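Local atomic coordinates of zinc peptidase (PDB entry 2GU1), a protein that hydrolyses the peptide cross-links between peptidoglycan strands as a zinc-dependent DD-endopeptidase, probably allowing new glycans to be inserted as the cell wall expands. Residues A[23-28]-A[54-59]; A[109-114]-A[127-132]; A[168-173]-A[187-192]. All coordinates share one frame; numbering follows the deposited sequence.

Contact 1 stands apart in the LysM-like domain, its centre about 43 and 46 Å from those of contacts 2 and 3, which lie in the Csd3-type second domain with centres about 13 Å apart. Contacts 1 and 2 are buried; contact 3 is only partly so. None has a hydrogen bond between its segments and all rest mainly on apolar packing, though in contact 3 the ring also meets a backbone carbonyl oxygen. In contact 1 aliphatic branches join a helix end to a strand, in contact 2 an aromatic ring bridges two helices, and in contact 3 a ring reaches past an intervening strand. Contacts 2 and 3 share one interior, since helix 122-132 packs on the sheet holding both strands of contact 3.

Contact 1: residues A[23-28]-A[54-59]; sequences AQLGVP and LELMMD
Leu25 and Val27 bring one methyl each to Leu56, joining the end of helix 18-24 to strand 53-58. The order strand 8-11, helix 18-24, helix 29-38, strand 53-58, with the two strands antiparallel neighbours, matches the beta-alpha-alpha-beta order of LysM domains, consistent with the LysM-like family, and the contact belongs to its helix-on-sheet interior.

The apolar packing converges on a single methyl. Leu25 CD1 lies 3.7 Å from Leu56 CD1 and also touches the branch point, with Leu25 CD1 to Leu56 CG at 3.9 Å. Val27 adds its CG2, which is 3.9 Å from Leu56 CD1. In both pairs the side chains meet at a slant. Leu56 has a chi2 of -143°, well off the staggered value near 180°, so its methyls are rotated from their usual setting where they meet the two partners. Ile8 touches both Leu25 and Leu56, while Leu64 and Leu67 of the next strand also pack on Leu56; Phe22 lies against Val27.

The backbone between the two helix-side residues makes a tight turn. Gly26, between them, has a positive phi of 77° and forms a Schellman motif that ends the helix. Leu25 before it and Val27 after it both point their CB atoms toward the strand, and Pro28 then takes the N-cap position of helix 29-38. Within the Schellman motif, Gly26 N donates to Ala23 O over 3.3 Å.

Contact 2: residues A[109-114]-A[127-132]; sequences GSFSVS and NITQVM
Phe111 lays the far end of its ring against the Ile128 side chain, with Thr129 reaching the ring beside it. The ring thus bridges two consecutive short helices, 111-117 and 122-132, which form a helical pair in the Csd3-type second domain. The antiparallel sheet of this domain supplies further partners to both sides of the contact.

Ile128 offers two methyls in different ways. Its CG2 comes closest, 3.5 Å from Phe111 CZ, on an oblique approach, and is also 3.7 Å from Phe111 CE2. Its CD1 lies in the plane of the ring at the edge, 4.0 Å from Phe111 CZ. Both methyls thus meet the ring at CZ, one obliquely and one in its plane. The ring gets there because CG of Phe111 is anti to the backbone N (chi1 168°), which extends the side chain from the first turn of its helix toward the other.

Thr129 divides its branches between two tasks. CG2 sits at the ring edge near its plane, 4.1 Å from Phe111 CE2. With chi1 at 54°, the hydroxyl lies between the backbone N and the carbonyl carbon, and OG1 is hydrogen-bonded to the carbonyl oxygens of Ala126 and Val125 in its own helix. Its polar end is thereby satisfied within that helix while the methyl meets the aromatic ring.

On the sheet side, Phe111 makes edge-to-face contacts with Phe172 and Phe148, and Ile128 also packs on Ile150 and Ile167. Ser110, at the N-cap position just ahead of Phe111, begins the helix, and Ser114 N donates to Ser110 O over 2.9 Å.

Contact 3: residues A[168-173]-A[187-192]; sequences KAISFK and GRFYDR
Phe189 rests one ring corner, CE2, against the strand that carries Ile170, joining two strands of the antiparallel sheet in the Csd3-type second domain. They are not direct neighbours: strand 179-183 runs between them. Accordingly their axes approach no closer than 8.7 Å, and they run in broadly the same direction, 41° apart.

In the first shell, Phe189 CE2 meets Ile170 CD1 at 4.0 Å and Ile170 CG1 at 4.1 Å. The two side chains cross at nearly a right angle. The same carbon lies 3.9 Å from Lys168 O, which approaches the ring obliquely, so Lys168 takes part through its backbone while its CB points away.

Further out, Lys168 and Ala169 both face Leu151 in a classic beta bulge, immediately before Ile170. Helix 122-132 covers this side of the sheet: Ile128 and Met132 touch Ile170, and Val131 touches Phe189. The backbone of Phe189 is held by a hydrogen bond from its N to Glu198 OE1.

The residues flanking Phe189 are tied to each other. Asp186 OD2 forms a salt bridge with Arg188 NE and a hydrogen bond with Tyr190 OH. Arg188 NH2 also donates to Tyr190 OH over 2.9 Å, a bent bond of 131° with the hydroxyl oxygen tilted 34° out of the guanidinium plane.

Contact 1: residues A[23-28]-A[54-59]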
loop_
_atom_site.group_PDB
_atom_site.type_symbol
_atom_site.label_atom_id
_atom_site.label_comp_id
_atom_site.label_asym_id
_atom_site.label_seq_id
_atom_site.Cartn_x
_atom_site.Cartn_y
_atom_site.Cartn_z
ATOM N N ALA A 23 4.502 -24.222 -4.339
ATOM C CA ALA A 23 5.274 -25.253 -5.014
ATOM C C ALA A 23 5.992 -26.115 -3.974
ATOM O O ALA A 23 5.922 -27.349 -4.020
ATOM C CB ALA A 23 6.290 -24.619 -5.977
ATOM N N GLN A 24 6.662 -25.486 -3.014
ATOM C CA GLN A 24 7.380 -26.278 -2.022
ATOM C C GLN A 24 6.474 -27.016 -1.032
ATOM O O GLN A 24 6.873 -28.034 -0.465
ATOM C CB GLN A 24 8.414 -25.417 -1.283
ATOM C CG GLN A 24 7.939 -24.649 -0.074
ATOM C CD GLN A 24 9.078 -23.877 0.584
ATOM O OE1 GLN A 24 9.469 -22.805 0.121
ATOM N NE2 GLN A 24 9.625 -24.431 1.658
ATOM N N LEU A 25 5.254 -26.521 -0.834
ATOM C CA LEU A 25 4.327 -27.171 0.086
ATOM C C LEU A 25 3.432 -28.201 -0.613
ATOM O O LEU A 25 2.527 -28.767 -0.008
ATOM C CB LEU A 25 3.475 -26.125 0.819
ATOM C CG LEU A 25 4.268 -25.239 1.790
ATOM C CD1 LEU A 25 3.333 -24.286 2.537
ATOM C CD2 LEU A 25 5.026 -26.135 2.792
ATOM N N GLY A 26 3.688 -28.432 -1.894
ATOM C CA GLY A 26 2.916 -29.421 -2.633
ATOM C C GLY A 26 1.508 -29.074 -3.091
ATOM O O GLY A 26 0.761 -29.962 -3.512
ATOM N N VAL A 27 1.125 -27.806 -3.021
ATOM C CA VAL A 27 -0.219 -27.405 -3.460
ATOM C C VAL A 27 -0.275 -27.422 -4.992
ATOM O O VAL A 27 0.653 -26.951 -5.659
ATOM C CB VAL A 27 -0.556 -25.985 -2.954
ATOM C CG1 VAL A 27 -1.946 -25.565 -3.433
ATOM C CG2 VAL A 27 -0.471 -25.949 -1.436
ATOM N N PRO A 28 -1.361 -27.970 -5.571
ATOM C CA PRO A 28 -1.516 -28.043 -7.029
ATOM C C PRO A 28 -1.619 -26.677 -7.708
ATOM O O PRO A 28 -2.081 -25.704 -7.118
ATOM C CB PRO A 28 -2.802 -28.858 -7.204
ATOM C CG PRO A 28 -2.878 -29.673 -5.941
ATOM C CD PRO A 28 -2.466 -28.675 -4.898
ATOM N N LEU A 54 2.177 -17.828 6.794
ATOM C CA LEU A 54 1.065 -18.374 6.040
ATOM C C LEU A 54 0.651 -19.631 6.793
ATOM O O LEU A 54 1.492 -20.402 7.263
ATOM C CB LEU A 54 1.479 -18.723 4.609
ATOM C CG LEU A 54 1.801 -17.582 3.640
ATOM C CD1 LEU A 54 2.201 -18.159 2.284
ATOM C CD2 LEU A 54 0.593 -16.669 3.485
ATOM N N GLU A 55 -0.648 -19.825 6.940
ATOM C CA GLU A 55 -1.151 -20.996 7.641
ATOM C C GLU A 55 -2.030 -21.738 6.641
ATOM O O GLU A 55 -2.999 -21.173 6.143
ATOM C CB GLU A 55 -1.953 -20.537 8.861
ATOM C CG GLU A 55 -2.452 -21.631 9.780
ATOM C CD GLU A 55 -2.919 -21.074 11.120
ATOM O OE1 GLU A 55 -3.410 -19.925 11.154
ATOM O OE2 GLU A 55 -2.806 -21.785 12.141
ATOM N N LEU A 56 -1.664 -22.977 6.313
ATOM C CA LEU A 56 -2.445 -23.770 5.364
ATOM C C LEU A 56 -3.234 -24.841 6.114
ATOM O O LEU A 56 -2.669 -25.590 6.913
ATOM C CB LEU A 56 -1.545 -24.465 4.327
ATOM C CG LEU A 56 -0.391 -23.783 3.579
ATOM C CD1 LEU A 56 -0.357 -24.322 2.141
ATOM C CD2 LEU A 56 -0.538 -22.286 3.582
ATOM N N MET A 57 -4.535 -24.911 5.858
ATOM C CA MET A 57 -5.390 -25.905 6.495
ATOM C C MET A 57 -5.757 -26.943 5.434
ATOM O O MET A 57 -6.424 -26.617 4.446
ATOM C CB MET A 57 -6.667 -25.248 7.023
ATOM C CG MET A 57 -6.431 -23.939 7.742
ATOM S SD MET A 57 -5.559 -24.123 9.299
ATOM C CE MET A 57 -6.544 -23.019 10.353
ATOM N N MET A 58 -5.318 -28.183 5.637
ATOM C CA MET A 58 -5.596 -29.268 4.692
ATOM C C MET A 58 -6.714 -30.169 5.213
ATOM O O MET A 58 -6.821 -30.394 6.419
ATOM C CB MET A 58 -4.343 -30.121 4.473
ATOM C CG MET A 58 -3.044 -29.342 4.376
ATOM S SD MET A 58 -3.089 -28.087 3.105
ATOM C CE MET A 58 -2.792 -29.074 1.643
ATOM N N ASP A 59 -7.533 -30.695 4.304
ATOM C CA ASP A 59 -8.636 -31.574 4.692
ATOM C C ASP A 59 -8.210 -33.042 4.754
ATOM O O ASP A 59 -7.018 -33.354 4.677
ATOM C CB ASP A 59 -9.811 -31.427 3.718
ATOM C CG ASP A 59 -9.414 -31.682 2.274
ATOM O OD1 ASP A 59 -8.574 -32.569 2.026
ATOM O OD2 ASP A 59 -9.959 -31.005 1.380
#

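Contact 2: residues A[109-114]-A[127-132]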
loop_
_atom_site.group_PDB
_atom_site.type_symbol
_atom_site.label_atom_id
_atom_site.label_comp_id
_atom_site.label_asym_id
_atom_site.label_seq_id
_atom_site.Cartn_x
_atom_site.Cartn_y
_atom_site.Cartn_z
ATOM N N GLY A 109 25.973 14.488 14.794
ATOM C CA GLY A 109 26.255 13.567 13.719
ATOM C C GLY A 109 25.363 14.364 12.792
ATOM O O GLY A 109 25.067 15.519 13.110
ATOM N N SER A 110 24.931 13.816 11.671
ATOM C CA SER A 110 24.027 14.580 10.823
ATOM C C SER A 110 22.640 14.149 11.293
ATOM O O SER A 110 22.529 13.210 12.084
ATOM C CB SER A 110 24.231 14.206 9.362
ATOM O OG SER A 110 24.077 12.809 9.194
ATOM N N PHE A 111 21.588 14.817 10.830
ATOM C CA PHE A 111 20.247 14.426 11.252
ATOM C C PHE A 111 20.009 12.930 11.059
ATOM O O PHE A 111 19.556 12.247 11.975
ATOM C CB PHE A 111 19.168 15.195 10.482
ATOM C CG PHE A 111 17.784 14.626 10.669
ATOM C CD1 PHE A 111 17.182 14.620 11.927
ATOM C CD2 PHE A 111 17.109 14.043 9.601
ATOM C CE1 PHE A 111 15.929 14.037 12.119
ATOM C CE2 PHE A 111 15.857 13.458 9.782
ATOM C CZ PHE A 111 15.267 13.454 11.041
ATOM N N SER A 112 20.314 12.424 9.868
ATOM C CA SER A 112 20.105 11.008 9.571
ATOM C C SER A 112 20.794 10.068 10.553
ATOM O O SER A 112 20.178 9.125 11.054
ATOM C CB SER A 112 20.568 10.690 8.149
ATOM O OG SER A 112 19.741 11.338 7.199
ATOM N N VAL A 113 22.067 10.330 10.828
ATOM C CA VAL A 113 22.842 9.503 11.746
ATOM C C VAL A 113 22.277 9.563 13.157
ATOM O O VAL A 113 22.060 8.532 13.797
ATOM C CB VAL A 113 24.318 9.954 11.782
ATOM C CG1 VAL A 113 25.093 9.126 12.791
ATOM C CG2 VAL A 113 24.932 9.816 10.400
ATOM N N SER A 114 22.042 10.782 13.632
ATOM C CA SER A 114 21.500 11.004 14.965
ATOM C C SER A 114 20.098 10.411 15.115
ATOM O O SER A 114 19.735 9.919 16.184
ATOM C CB SER A 114 21.461 12.504 15.262
ATOM O OG SER A 114 20.956 12.751 16.561
ATOM N N ASN A 127 10.930 9.320 5.309
ATOM C CA ASN A 127 9.630 9.987 5.388
ATOM C C ASN A 127 9.821 11.399 5.935
ATOM O O ASN A 127 9.270 12.366 5.407
ATOM C CB ASN A 127 8.674 9.184 6.290
ATOM C CG ASN A 127 7.266 9.774 6.336
ATOM O OD1 ASN A 127 6.869 10.541 5.451
ATOM N ND2 ASN A 127 6.499 9.404 7.359
ATOM N N ILE A 128 10.623 11.516 6.987
ATOM C CA ILE A 128 10.889 12.813 7.600
ATOM C C ILE A 128 11.572 13.788 6.638
ATOM O O ILE A 128 11.119 14.926 6.475
ATOM C CB ILE A 128 11.759 12.658 8.871
ATOM C CG1 ILE A 128 10.961 11.922 9.953
ATOM C CG2 ILE A 128 12.199 14.028 9.377
ATOM C CD1 ILE A 128 11.760 11.575 11.201
ATOM N N THR A 129 12.656 13.354 6.002
ATOM C CA THR A 129 13.362 14.236 5.077
ATOM C C THR A 129 12.470 14.614 3.896
ATOM O O THR A 129 12.555 15.728 3.382
ATOM C CB THR A 129 14.683 13.597 4.566
ATOM O OG1 THR A 129 14.421 12.306 4.011
ATOM C CG2 THR A 129 15.678 13.460 5.708
ATOM N N GLN A 130 11.604 13.690 3.489
ATOM C CA GLN A 130 10.678 13.930 2.382
ATOM C C GLN A 130 9.695 15.037 2.752
ATOM O O GLN A 130 9.551 16.018 2.031
ATOM C CB GLN A 130 9.902 12.650 2.057
ATOM C CG GLN A 130 8.746 12.844 1.086
ATOM C CD GLN A 130 7.723 11.711 1.162
ATOM O OE1 GLN A 130 7.136 11.454 2.222
ATOM N NE2 GLN A 130 7.502 11.034 0.037
ATOM N N VAL A 131 9.024 14.872 3.888
ATOM C CA VAL A 131 8.051 15.848 4.365
ATOM C C VAL A 131 8.637 17.242 4.578
ATOM O O VAL A 131 8.037 18.239 4.182
ATOM C CB VAL A 131 7.410 15.383 5.701
ATOM C CG1 VAL A 131 6.623 16.522 6.341
ATOM C CG2 VAL A 131 6.505 14.184 5.450
ATOM N N MET A 132 9.810 17.308 5.198
ATOM C CA MET A 132 10.441 18.591 5.505
ATOM C C MET A 132 11.376 19.184 4.446
ATOM O O MET A 132 11.967 20.240 4.678
ATOM C CB MET A 132 11.225 18.470 6.817
ATOM C CG MET A 132 10.425 17.939 8.002
ATOM S SD MET A 132 9.018 18.979 8.388
ATOM C CE MET A 132 9.786 20.257 9.307
#

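Contact 3: residues A[168-173]-A[187-192]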
loop_
_atom_site.group_PDB
_atom_site.type_symbol
_atom_site.label_atom_id
_atom_site.label_comp_id
_atom_site.label_asym_id
_atom_site.label_seq_id
_atom_site.Cartn_x
_atom_site.Cartn_y
_atom_site.Cartn_z
ATOM N N LYS A 168 3.408 11.150 13.714
ATOM C CA LYS A 168 2.317 12.103 13.847
ATOM C C LYS A 168 2.771 13.556 13.872
ATOM O O LYS A 168 2.031 14.449 13.455
ATOM C CB LYS A 168 1.503 11.803 15.118
ATOM C CG LYS A 168 1.019 10.354 15.213
ATOM C CD LYS A 168 0.549 9.815 13.849
ATOM C CE LYS A 168 -0.968 9.621 13.771
ATOM N NZ LYS A 168 -1.746 10.876 13.980
ATOM N N ALA A 169 3.982 13.793 14.355
ATOM C CA ALA A 169 4.503 15.145 14.435
ATOM C C ALA A 169 6.018 15.168 14.266
ATOM O O ALA A 169 6.722 14.240 14.669
ATOM C CB ALA A 169 4.115 15.776 15.774
ATOM N N ILE A 170 6.503 16.256 13.680
ATOM C CA ILE A 170 7.922 16.439 13.417
ATOM C C ILE A 170 8.269 17.870 13.805
ATOM O O ILE A 170 7.628 18.809 13.339
ATOM C CB ILE A 170 8.223 16.244 11.908
ATOM C CG1 ILE A 170 7.864 14.814 11.484
ATOM C CG2 ILE A 170 9.677 16.559 11.609
ATOM C CD1 ILE A 170 7.994 14.562 9.994
ATOM N N SER A 171 9.263 18.049 14.666
ATOM C CA SER A 171 9.642 19.404 15.047
ATOM C C SER A 171 11.149 19.526 15.196
ATOM O O SER A 171 11.795 18.672 15.802
ATOM C CB SER A 171 8.963 19.808 16.357
ATOM O OG SER A 171 9.612 19.212 17.464
ATOM N N PHE A 172 11.701 20.593 14.629
ATOM C CA PHE A 172 13.130 20.843 14.705
ATOM C C PHE A 172 13.405 22.134 15.465
ATOM O O PHE A 172 12.814 23.175 15.182
ATOM C CB PHE A 172 13.748 20.949 13.302
ATOM C CG PHE A 172 13.924 19.628 12.603
ATOM C CD1 PHE A 172 12.856 19.008 11.963
ATOM C CD2 PHE A 172 15.164 18.999 12.586
ATOM C CE1 PHE A 172 13.024 17.782 11.310
ATOM C CE2 PHE A 172 15.342 17.773 11.938
ATOM C CZ PHE A 172 14.268 17.164 11.302
ATOM N N LYS A 173 14.293 22.053 16.446
ATOM C CA LYS A 173 14.671 23.226 17.220
ATOM C C LYS A 173 15.937 23.723 16.527
ATOM O O LYS A 173 17.037 23.250 16.807
ATOM C CB LYS A 173 14.973 22.832 18.668
ATOM C CG LYS A 173 14.054 21.745 19.245
ATOM C CD LYS A 173 12.561 22.020 19.023
ATOM C CE LYS A 173 12.080 23.273 19.749
ATOM N NZ LYS A 173 12.688 24.526 19.211
ATOM N N GLY A 187 -4.444 12.972 6.018
ATOM C CA GLY A 187 -3.267 12.178 5.718
ATOM C C GLY A 187 -2.040 12.920 5.216
ATOM O O GLY A 187 -1.092 12.293 4.744
ATOM N N ARG A 188 -2.047 14.249 5.306
ATOM C CA ARG A 188 -0.902 15.047 4.872
ATOM C C ARG A 188 -0.379 15.865 6.045
ATOM O O ARG A 188 -1.131 16.155 6.981
ATOM C CB ARG A 188 -1.298 16.010 3.743
ATOM C CG ARG A 188 -1.687 15.334 2.444
ATOM C CD ARG A 188 -1.849 16.363 1.333
ATOM N NE ARG A 188 -2.882 17.357 1.622
ATOM C CZ ARG A 188 -3.051 18.475 0.917
ATOM N NH1 ARG A 188 -2.252 18.734 -0.108
ATOM N NH2 ARG A 188 -4.018 19.332 1.227
ATOM N N PHE A 189 0.901 16.237 5.987
ATOM C CA PHE A 189 1.527 17.052 7.031
ATOM C C PHE A 189 1.365 18.539 6.725
ATOM O O PHE A 189 1.563 18.958 5.583
ATOM C CB PHE A 189 3.029 16.775 7.137
ATOM C CG PHE A 189 3.368 15.556 7.935
ATOM C CD1 PHE A 189 3.343 14.296 7.348
ATOM C CD2 PHE A 189 3.704 15.671 9.284
ATOM C CE1 PHE A 189 3.650 13.155 8.099
ATOM C CE2 PHE A 189 4.012 14.535 10.042
ATOM C CZ PHE A 189 3.985 13.279 9.445
ATOM N N TYR A 190 1.035 19.317 7.751
ATOM C CA TYR A 190 0.852 20.768 7.635
ATOM C C TYR A 190 1.750 21.470 8.648
ATOM O O TYR A 190 2.092 20.885 9.682
ATOM C CB TYR A 190 -0.597 21.155 7.957
ATOM C CG TYR A 190 -1.609 20.737 6.914
ATOM C CD1 TYR A 190 -2.222 21.691 6.091
ATOM C CD2 TYR A 190 -1.967 19.402 6.758
ATOM C CE1 TYR A 190 -3.168 21.319 5.142
ATOM C CE2 TYR A 190 -2.918 19.012 5.806
ATOM C CZ TYR A 190 -3.513 19.980 5.004
ATOM O OH TYR A 190 -4.449 19.612 4.068
ATOM N N ASP A 191 2.142 22.711 8.363
ATOM C CA ASP A 191 2.941 23.446 9.332
ATOM C C ASP A 191 1.950 24.109 10.287
ATOM O O ASP A 191 0.738 23.953 10.116
ATOM C CB ASP A 191 3.859 24.492 8.672
ATOM C CG ASP A 191 3.112 25.520 7.839
ATOM O OD1 ASP A 191 1.951 25.856 8.155
ATOM O OD2 ASP A 191 3.721 26.016 6.865
ATOM N N ARG A 192 2.444 24.849 11.274
ATOM C CA ARG A 192 1.560 25.479 12.257
ATOM C C ARG A 192 0.585 26.503 11.697
ATOM O O ARG A 192 -0.453 26.761 12.308
ATOM C CB ARG A 192 2.375 26.136 13.374
ATOM C CG ARG A 192 3.427 25.234 13.992
ATOM C CD ARG A 192 4.041 25.894 15.212
ATOM N NE ARG A 192 3.094 25.896 16.315
ATOM C CZ ARG A 192 3.139 25.050 17.339
ATOM N NH1 ARG A 192 4.095 24.135 17.412
ATOM N NH2 ARG A 192 2.210 25.106 18.277
#